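Local coordinates for protein probable RNA polymerase sigma-D factor (Mycobacterium tuberculosis, PDB 3VFZ) that probably directs RNA polymerase to specific promoters as an extracytoplasmic function sigma factor, this fragment being the domain that binds the -35 element, at residues S49-A54 and S59-V64; A34-I39 and H69-R74. One frame throughout, in Å; residues are numbered along the deposited sequence.

Interaction 1 of 2, residues S49-A54 and S59-V64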
ATOM      1  N   SER A  49       2.239   3.216  11.861  1.00 41.40           N
ATOM      2  CA  SER A  49       3.609   3.494  11.476  1.00 40.98           C
ATOM      3  C   SER A  49       4.123   2.296  10.700  1.00 37.26           C
ATOM      4  O   SER A  49       3.463   1.257  10.638  1.00 32.80           O
ATOM      5  CB  SER A  49       4.479   3.685  12.717  1.00 46.06           C
ATOM      6  OG  SER A  49       4.612   2.455  13.410  1.00 43.32           O
ATOM      7  N   ALA A  50       5.313   2.430  10.122  1.00 39.67           N
ATOM      8  CA  ALA A  50       5.908   1.327   9.389  1.00 38.82           C
ATOM      9  C   ALA A  50       6.122   0.138  10.321  1.00 39.84           C
ATOM     10  O   ALA A  50       5.929  -1.012   9.919  1.00 40.97           O
ATOM     11  CB  ALA A  50       7.214   1.757   8.742  1.00 37.93           C
ATOM     12  N   GLU A  51       6.506   0.420  11.565  1.00 40.31           N
ATOM     13  CA  GLU A  51       6.800  -0.630  12.533  1.00 45.20           C
ATOM     14  C   GLU A  51       5.529  -1.347  12.968  1.00 44.82           C
ATOM     15  O   GLU A  51       5.501  -2.577  13.087  1.00 44.16           O
ATOM     16  CB  GLU A  51       7.517  -0.054  13.761  1.00 61.94           C
ATOM     17  CG  GLU A  51       8.698   0.858  13.436  1.00 73.38           C
ATOM     18  CD  GLU A  51       8.295   2.320  13.272  1.00 79.50           C
ATOM     19  OE1 GLU A  51       8.409   2.856  12.146  1.00 69.56           O
ATOM     20  OE2 GLU A  51       7.871   2.938  14.276  1.00 86.76           O
ATOM     21  N   GLU A  52       4.480  -0.569  13.215  1.00 43.26           N
ATOM     22  CA  GLU A  52       3.196  -1.125  13.628  1.00 45.33           C
ATOM     23  C   GLU A  52       2.578  -1.947  12.505  1.00 44.24           C
ATOM     24  O   GLU A  52       1.949  -2.982  12.747  1.00 34.16           O
ATOM     25  CB  GLU A  52       2.248  -0.003  14.062  1.00 56.23           C
ATOM     26  CG  GLU A  52       2.722   0.753  15.301  1.00 61.49           C
ATOM     27  CD  GLU A  52       1.817   1.912  15.664  1.00 60.63           C
ATOM     28  OE1 GLU A  52       1.458   2.692  14.757  1.00 57.44           O
ATOM     29  OE2 GLU A  52       1.460   2.037  16.855  1.00 63.62           O
ATOM     30  N   THR A  53       2.772  -1.484  11.272  1.00 35.17           N
ATOM     31  CA  THR A  53       2.272  -2.190  10.102  1.00 29.21           C
ATOM     32  C   THR A  53       2.967  -3.540   9.947  1.00 30.50           C
ATOM     33  O   THR A  53       2.313  -4.562   9.736  1.00 35.39           O
ATOM     34  CB  THR A  53       2.476  -1.352   8.829  1.00 32.03           C
ATOM     35  OG1 THR A  53       1.611  -0.214   8.878  1.00 32.61           O
ATOM     36  CG2 THR A  53       2.145  -2.161   7.600  1.00 32.09           C
ATOM     37  N   ALA A  54       4.290  -3.545  10.060  1.00 30.10           N
ATOM     38  CA  ALA A  54       5.048  -4.788   9.984  1.00 34.92           C
ATOM     39  C   ALA A  54       4.585  -5.771  11.064  1.00 44.56           C
ATOM     40  O   ALA A  54       4.436  -6.966  10.804  1.00 39.26           O
ATOM     41  CB  ALA A  54       6.545  -4.522  10.112  1.00 33.30           C
ATOM     42  N   SER A  59       5.510  -8.989   8.992  1.00 57.47           N
ATOM     43  CA  SER A  59       6.676  -8.754   8.135  1.00 53.35           C
ATOM     44  C   SER A  59       7.771  -8.065   8.926  1.00 55.76           C
ATOM     45  O   SER A  59       7.659  -7.893  10.138  1.00 63.45           O
ATOM     46  CB  SER A  59       6.314  -7.867   6.937  1.00 52.86           C
ATOM     47  OG  SER A  59       5.691  -8.607   5.904  1.00 64.04           O
ATOM     48  N   THR A  60       8.834  -7.665   8.236  1.00 51.20           N
ATOM     49  CA  THR A  60       9.818  -6.783   8.829  1.00 47.81           C
ATOM     50  C   THR A  60       9.500  -5.364   8.396  1.00 48.37           C
ATOM     51  O   THR A  60       8.778  -5.155   7.423  1.00 43.26           O
ATOM     52  CB  THR A  60      11.248  -7.132   8.381  1.00 51.96           C
ATOM     53  OG1 THR A  60      11.297  -7.226   6.954  1.00 53.85           O
ATOM     54  CG2 THR A  60      11.691  -8.459   8.983  1.00 57.69           C
ATOM     55  N   THR A  61      10.036  -4.389   9.116  1.00 44.81           N
ATOM     56  CA  THR A  61       9.865  -2.996   8.735  1.00 44.17           C
ATOM     57  C   THR A  61      10.514  -2.755   7.369  1.00 44.60           C
ATOM     58  O   THR A  61       9.975  -2.037   6.523  1.00 38.69           O
ATOM     59  CB  THR A  61      10.495  -2.070   9.781  1.00 51.90           C
ATOM     60  OG1 THR A  61       9.948  -2.373  11.069  1.00 54.05           O
ATOM     61  CG2 THR A  61      10.214  -0.620   9.449  1.00 54.48           C
ATOM     62  N   GLY A  62      11.670  -3.375   7.157  1.00 41.90           N
ATOM     63  CA  GLY A  62      12.353  -3.312   5.876  1.00 43.28           C
ATOM     64  C   GLY A  62      11.487  -3.824   4.743  1.00 38.34           C
ATOM     65  O   GLY A  62      11.432  -3.214   3.682  1.00 35.93           O
ATOM     66  N   ALA A  63      10.801  -4.944   4.962  1.00 32.78           N
ATOM     67  CA  ALA A  63       9.918  -5.485   3.936  1.00 34.56           C
ATOM     68  C   ALA A  63       8.745  -4.527   3.668  1.00 32.51           C
ATOM     69  O   ALA A  63       8.329  -4.349   2.531  1.00 32.01           O
ATOM     70  CB  ALA A  63       9.408  -6.865   4.339  1.00 41.84           C
ATOM     71  N   VAL A  64       8.226  -3.904   4.718  1.00 29.70           N
ATOM     72  CA  VAL A  64       7.124  -2.952   4.558  1.00 28.19           C
ATOM     73  C   VAL A  64       7.597  -1.738   3.747  1.00 27.61           C
ATOM     74  O   VAL A  64       6.913  -1.298   2.835  1.00 30.53           O
ATOM     75  CB  VAL A  64       6.537  -2.524   5.920  1.00 31.53           C
ATOM     76  CG1 VAL A  64       5.640  -1.292   5.758  1.00 36.69           C
ATOM     77  CG2 VAL A  64       5.748  -3.680   6.559  1.00 31.05           C
TER
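A54 turns its methyl into the turn that opens the next helix: CB of A54 lies 3.5 Å from the carbonyl carbon of T60 and 3.7 Å from CG2 of V64. A residue this small suits the spot, because the backbone of S59 and T60 passes directly beside it. With CG1 of V64 anti to the backbone N (chi1 166°), both of its methyls lie 4.0 Å from CG2 of T53, and CG2 of V64 also rests against CA and CB of A54. Toward the start of the earlier helix the contact thins, with A50 CB meeting T61 CG2 at 3.9 Å and the hydroxyl of T61 lying beside the CA of E51. One backbone hydrogen bond links the segments, from S59 N to A54 O (2.9 Å), nearly straight at 171°. Helix 50-57, the turn and the start of helix 61-80 make up the helix-turn-helix of sigma region 4, which probably binds DNA; in this family the second helix is the one that reads the -35 element. Both helices begin with a capped end. S49, the N-cap of the first, accepts from E52 N through OG, and OE1 of E52 in turn accepts from S49 N on its anti lone pair (3.0 Å), which completes a capping box. T60 caps the second helix, its OG1 accepting from A63 N. T53 bonds through OG1 to S49 O, lying above the carbonyl plane, while its own N reaches the same oxygen from the opposite face. This lets a threonine spend its hydroxyl on the N-terminal end of its own helix and offer its methyl to V64; beyond, T53 packs on I39 and L42 of helix 34-46, and A50 on R43.

Interaction 2 of 2, residues A34-I39 and H69-R74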
ATOM      1  N   ALA A  34      -2.125  -8.115  -3.045  1.00 35.35           N
ATOM      2  CA  ALA A  34      -2.884  -7.985  -1.818  1.00 38.29           C
ATOM      3  C   ALA A  34      -2.072  -7.356  -0.684  1.00 39.78           C
ATOM      4  O   ALA A  34      -2.568  -6.498   0.041  1.00 35.42           O
ATOM      5  CB  ALA A  34      -3.422  -9.364  -1.389  1.00 39.02           C
ATOM      6  N   LYS A  35      -0.826  -7.789  -0.534  1.00 41.10           N
ATOM      7  CA  LYS A  35      -0.003  -7.363   0.593  1.00 44.19           C
ATOM      8  C   LYS A  35       0.284  -5.868   0.547  1.00 36.11           C
ATOM      9  O   LYS A  35       0.338  -5.201   1.575  1.00 32.41           O
ATOM     10  CB  LYS A  35       1.312  -8.147   0.611  1.00 54.52           C
ATOM     11  CG  LYS A  35       2.326  -7.631   1.613  1.00 66.50           C
ATOM     12  CD  LYS A  35       2.980  -8.773   2.367  1.00 76.49           C
ATOM     13  CE  LYS A  35       1.939  -9.572   3.132  1.00 83.89           C
ATOM     14  NZ  LYS A  35       2.526 -10.728   3.867  1.00 89.18           N
ATOM     15  N   GLN A  36       0.469  -5.354  -0.660  1.00 23.48           N
ATOM     16  CA  GLN A  36       0.738  -3.942  -0.847  1.00 20.50           C
ATOM     17  C   GLN A  36      -0.529  -3.120  -0.597  1.00 26.51           C
ATOM     18  O   GLN A  36      -0.458  -2.033  -0.037  1.00 26.67           O
ATOM     19  CB  GLN A  36       1.309  -3.687  -2.249  1.00 27.67           C
ATOM     20  CG  GLN A  36       2.721  -4.253  -2.446  1.00 36.45           C
ATOM     21  CD  GLN A  36       3.242  -4.080  -3.869  1.00 36.74           C
ATOM     22  OE1 GLN A  36       2.715  -3.288  -4.645  1.00 33.18           O
ATOM     23  NE2 GLN A  36       4.278  -4.831  -4.215  1.00 36.12           N
ATOM     24  N   ARG A  37      -1.689  -3.634  -0.996  1.00 32.07           N
ATOM     25  CA  ARG A  37      -2.945  -2.931  -0.725  1.00 33.14           C
ATOM     26  C   ARG A  37      -3.128  -2.797   0.773  1.00 29.36           C
ATOM     27  O   ARG A  37      -3.452  -1.729   1.292  1.00 29.03           O
ATOM     28  CB  ARG A  37      -4.138  -3.692  -1.301  1.00 33.93           C
ATOM     29  CG  ARG A  37      -4.196  -3.713  -2.809  1.00 43.40           C
ATOM     30  CD  ARG A  37      -5.160  -4.786  -3.310  1.00 46.17           C
ATOM     31  NE  ARG A  37      -6.537  -4.535  -2.887  1.00 50.75           N
ATOM     32  CZ  ARG A  37      -7.557  -5.346  -3.164  1.00 61.34           C
ATOM     33  NH1 ARG A  37      -7.344  -6.460  -3.855  1.00 57.40           N
ATOM     34  NH2 ARG A  37      -8.786  -5.053  -2.747  1.00 60.73           N
ATOM     35  N   GLU A  38      -2.918  -3.912   1.460  1.00 27.98           N
ATOM     36  CA  GLU A  38      -3.054  -3.980   2.893  1.00 26.05           C
ATOM     37  C   GLU A  38      -2.124  -2.986   3.577  1.00 26.45           C
ATOM     38  O   GLU A  38      -2.527  -2.250   4.477  1.00 23.56           O
ATOM     39  CB  GLU A  38      -2.723  -5.411   3.324  1.00 29.43           C
ATOM     40  CG  GLU A  38      -2.522  -5.596   4.788  1.00 33.21           C
ATOM     41  CD  GLU A  38      -2.196  -7.036   5.110  1.00 43.04           C
ATOM     42  OE1 GLU A  38      -1.336  -7.627   4.411  1.00 36.96           O
ATOM     43  OE2 GLU A  38      -2.816  -7.576   6.044  1.00 46.36           O
ATOM     44  N   ILE A  39      -0.869  -2.954   3.137  1.00 25.83           N
ATOM     45  CA  ILE A  39       0.116  -2.032   3.712  1.00 23.46           C
ATOM     46  C   ILE A  39      -0.277  -0.567   3.515  1.00 25.85           C
ATOM     47  O   ILE A  39      -0.229   0.232   4.454  1.00 22.34           O
ATOM     48  CB  ILE A  39       1.549  -2.320   3.154  1.00 24.52           C
ATOM     49  CG1 ILE A  39       2.106  -3.552   3.859  1.00 27.00           C
ATOM     50  CG2 ILE A  39       2.463  -1.134   3.356  1.00 25.29           C
ATOM     51  CD1 ILE A  39       3.351  -4.134   3.183  1.00 34.67           C
ATOM     52  N   HIS A  69       7.524   1.178  -1.512  1.00 27.59           N
ATOM     53  CA  HIS A  69       8.204   1.664  -2.715  1.00 29.40           C
ATOM     54  C   HIS A  69       7.636   1.017  -3.973  1.00 26.95           C
ATOM     55  O   HIS A  69       7.313   1.706  -4.944  1.00 31.36           O
ATOM     56  CB  HIS A  69       9.714   1.426  -2.622  1.00 40.34           C
ATOM     57  CG  HIS A  69      10.418   2.381  -1.710  1.00 52.95           C
ATOM     58  ND1 HIS A  69      10.445   3.741  -1.935  1.00 62.18           N
ATOM     59  CD2 HIS A  69      11.133   2.172  -0.579  1.00 56.68           C
ATOM     60  CE1 HIS A  69      11.140   4.330  -0.977  1.00 67.21           C
ATOM     61  NE2 HIS A  69      11.569   3.400  -0.141  1.00 65.29           N
ATOM     62  N   ARG A  70       7.504  -0.307  -3.964  1.00 26.60           N
ATOM     63  CA  ARG A  70       6.975  -1.010  -5.132  1.00 28.52           C
ATOM     64  C   ARG A  70       5.541  -0.567  -5.433  1.00 35.06           C
ATOM     65  O   ARG A  70       5.159  -0.393  -6.594  1.00 29.19           O
ATOM     66  CB  ARG A  70       7.025  -2.519  -4.919  1.00 29.50           C
ATOM     67  CG  ARG A  70       8.456  -3.042  -4.770  1.00 42.01           C
ATOM     68  CD  ARG A  70       8.566  -4.518  -5.051  1.00 61.22           C
ATOM     69  NE  ARG A  70       9.906  -5.030  -4.749  1.00 81.73           N
ATOM     70  CZ  ARG A  70      11.023  -4.640  -5.361  1.00 90.57           C
ATOM     71  NH1 ARG A  70      10.983  -3.718  -6.314  1.00 91.93           N
ATOM     72  NH2 ARG A  70      12.189  -5.172  -5.012  1.00 92.02           N
ATOM     73  N   ALA A  71       4.749  -0.391  -4.382  1.00 30.19           N
ATOM     74  CA  ALA A  71       3.358   0.040  -4.551  1.00 33.72           C
ATOM     75  C   ALA A  71       3.230   1.431  -5.156  1.00 31.03           C
ATOM     76  O   ALA A  71       2.449   1.643  -6.079  1.00 28.49           O
ATOM     77  CB  ALA A  71       2.607  -0.019  -3.224  1.00 27.88           C
ATOM     78  N   LEU A  72       3.962   2.399  -4.620  1.00 28.12           N
ATOM     79  CA  LEU A  72       3.823   3.764  -5.122  1.00 30.84           C
ATOM     80  C   LEU A  72       4.251   3.854  -6.584  1.00 29.19           C
ATOM     81  O   LEU A  72       3.690   4.634  -7.361  1.00 28.87           O
ATOM     82  CB  LEU A  72       4.614   4.748  -4.270  1.00 33.44           C
ATOM     83  CG  LEU A  72       4.155   4.863  -2.818  1.00 39.68           C
ATOM     84  CD1 LEU A  72       4.650   6.158  -2.223  1.00 42.72           C
ATOM     85  CD2 LEU A  72       2.644   4.783  -2.723  1.00 43.07           C
ATOM     86  N   GLN A  73       5.240   3.048  -6.955  1.00 26.21           N
ATOM     87  CA  GLN A  73       5.720   3.043  -8.327  1.00 31.16           C
ATOM     88  C   GLN A  73       4.662   2.498  -9.290  1.00 31.78           C
ATOM     89  O   GLN A  73       4.450   3.070 -10.364  1.00 32.82           O
ATOM     90  CB  GLN A  73       7.029   2.256  -8.455  1.00 41.63           C
ATOM     91  CG  GLN A  73       7.628   2.295  -9.852  1.00 48.42           C
ATOM     92  CD  GLN A  73       7.954   3.711 -10.294  1.00 56.28           C
ATOM     93  OE1 GLN A  73       7.333   4.251 -11.214  1.00 58.84           O
ATOM     94  NE2 GLN A  73       8.926   4.322  -9.631  1.00 60.09           N
ATOM     95  N   ARG A  74       4.006   1.401  -8.915  1.00 29.28           N
ATOM     96  CA  ARG A  74       2.929   0.837  -9.730  1.00 30.35           C
ATOM     97  C   ARG A  74       1.775   1.831  -9.818  1.00 29.85           C
ATOM     98  O   ARG A  74       1.215   2.052 -10.888  1.00 32.97           O
ATOM     99  CB  ARG A  74       2.410  -0.493  -9.148  1.00 31.52           C
ATOM    100  CG  ARG A  74       3.332  -1.689  -9.310  1.00 55.04           C
ATOM    101  CD  ARG A  74       2.780  -2.881  -8.508  1.00 70.86           C
ATOM    102  NE  ARG A  74       2.616  -4.104  -9.297  1.00 79.25           N
ATOM    103  CZ  ARG A  74       1.722  -4.267 -10.272  1.00 84.19           C
ATOM    104  NH1 ARG A  74       0.909  -3.275 -10.615  1.00 82.94           N
ATOM    105  NH2 ARG A  74       1.653  -5.423 -10.921  1.00 87.80           N
TER
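Q36 contributes most of the buried surface, laying its amide against the backbone of helix 69-74 beside A71. The chain runs extended beyond CG (chi2 176°), carrying the amide across to the other helix, and OE1 of Q36 comes within 3.4 Å of A71 CA and 3.6 Å of A71 CB. Closer to its own backbone, Q36 CB meets the methyl carbon CB of A71 at 4.0 Å. The CA atoms of Q36 and A71 stand 6.0 Å apart, and the small side chain of alanine lets the long glutamine lie close to the helix surface. These residues join helix 34-46 to the long C-terminal helix 61-80 within the all-helical region 4 domain; the axes of the two short segments cross almost at right angles (-95°) with a closest approach of 9.8 Å, so the touching patch is small, and Q36 spans it. Two arginines flank Q36 with smaller contacts. R70 brings CB to 3.7 Å from Q36 NE2, then runs extended from CG to NE and leads its guanidinium away from the contact; a long arginine suits this place, since its first carbon can pack while its charged end stays clear of the buried residues. R74 sets CD 3.9 Å from Q36 OE1, where its chain bends at chi3, and it also packs on I31 and L32 in the loop before helix 34-46.

The centres of interactions 1 and 2 lie 13 Å apart, and helix 61-80 serves both: its first turn faces helix 50-57 in interaction 1, while its middle faces helix 34-46 in interaction 2. Along the chain, 34-39 comes first and 69-74 last, with both halves of interaction 1 between them. I39, in segment 34-39 but not itself in contact with 69-74, reaches interaction 1, its CG2 lying 4.0 Å from CG1 of V64 and its CG1 4.0 Å from CG2 of T53. Helix 34-46 thus backs both helices of the helix-turn-helix, the probable DNA-binding motif of this region 4 domain.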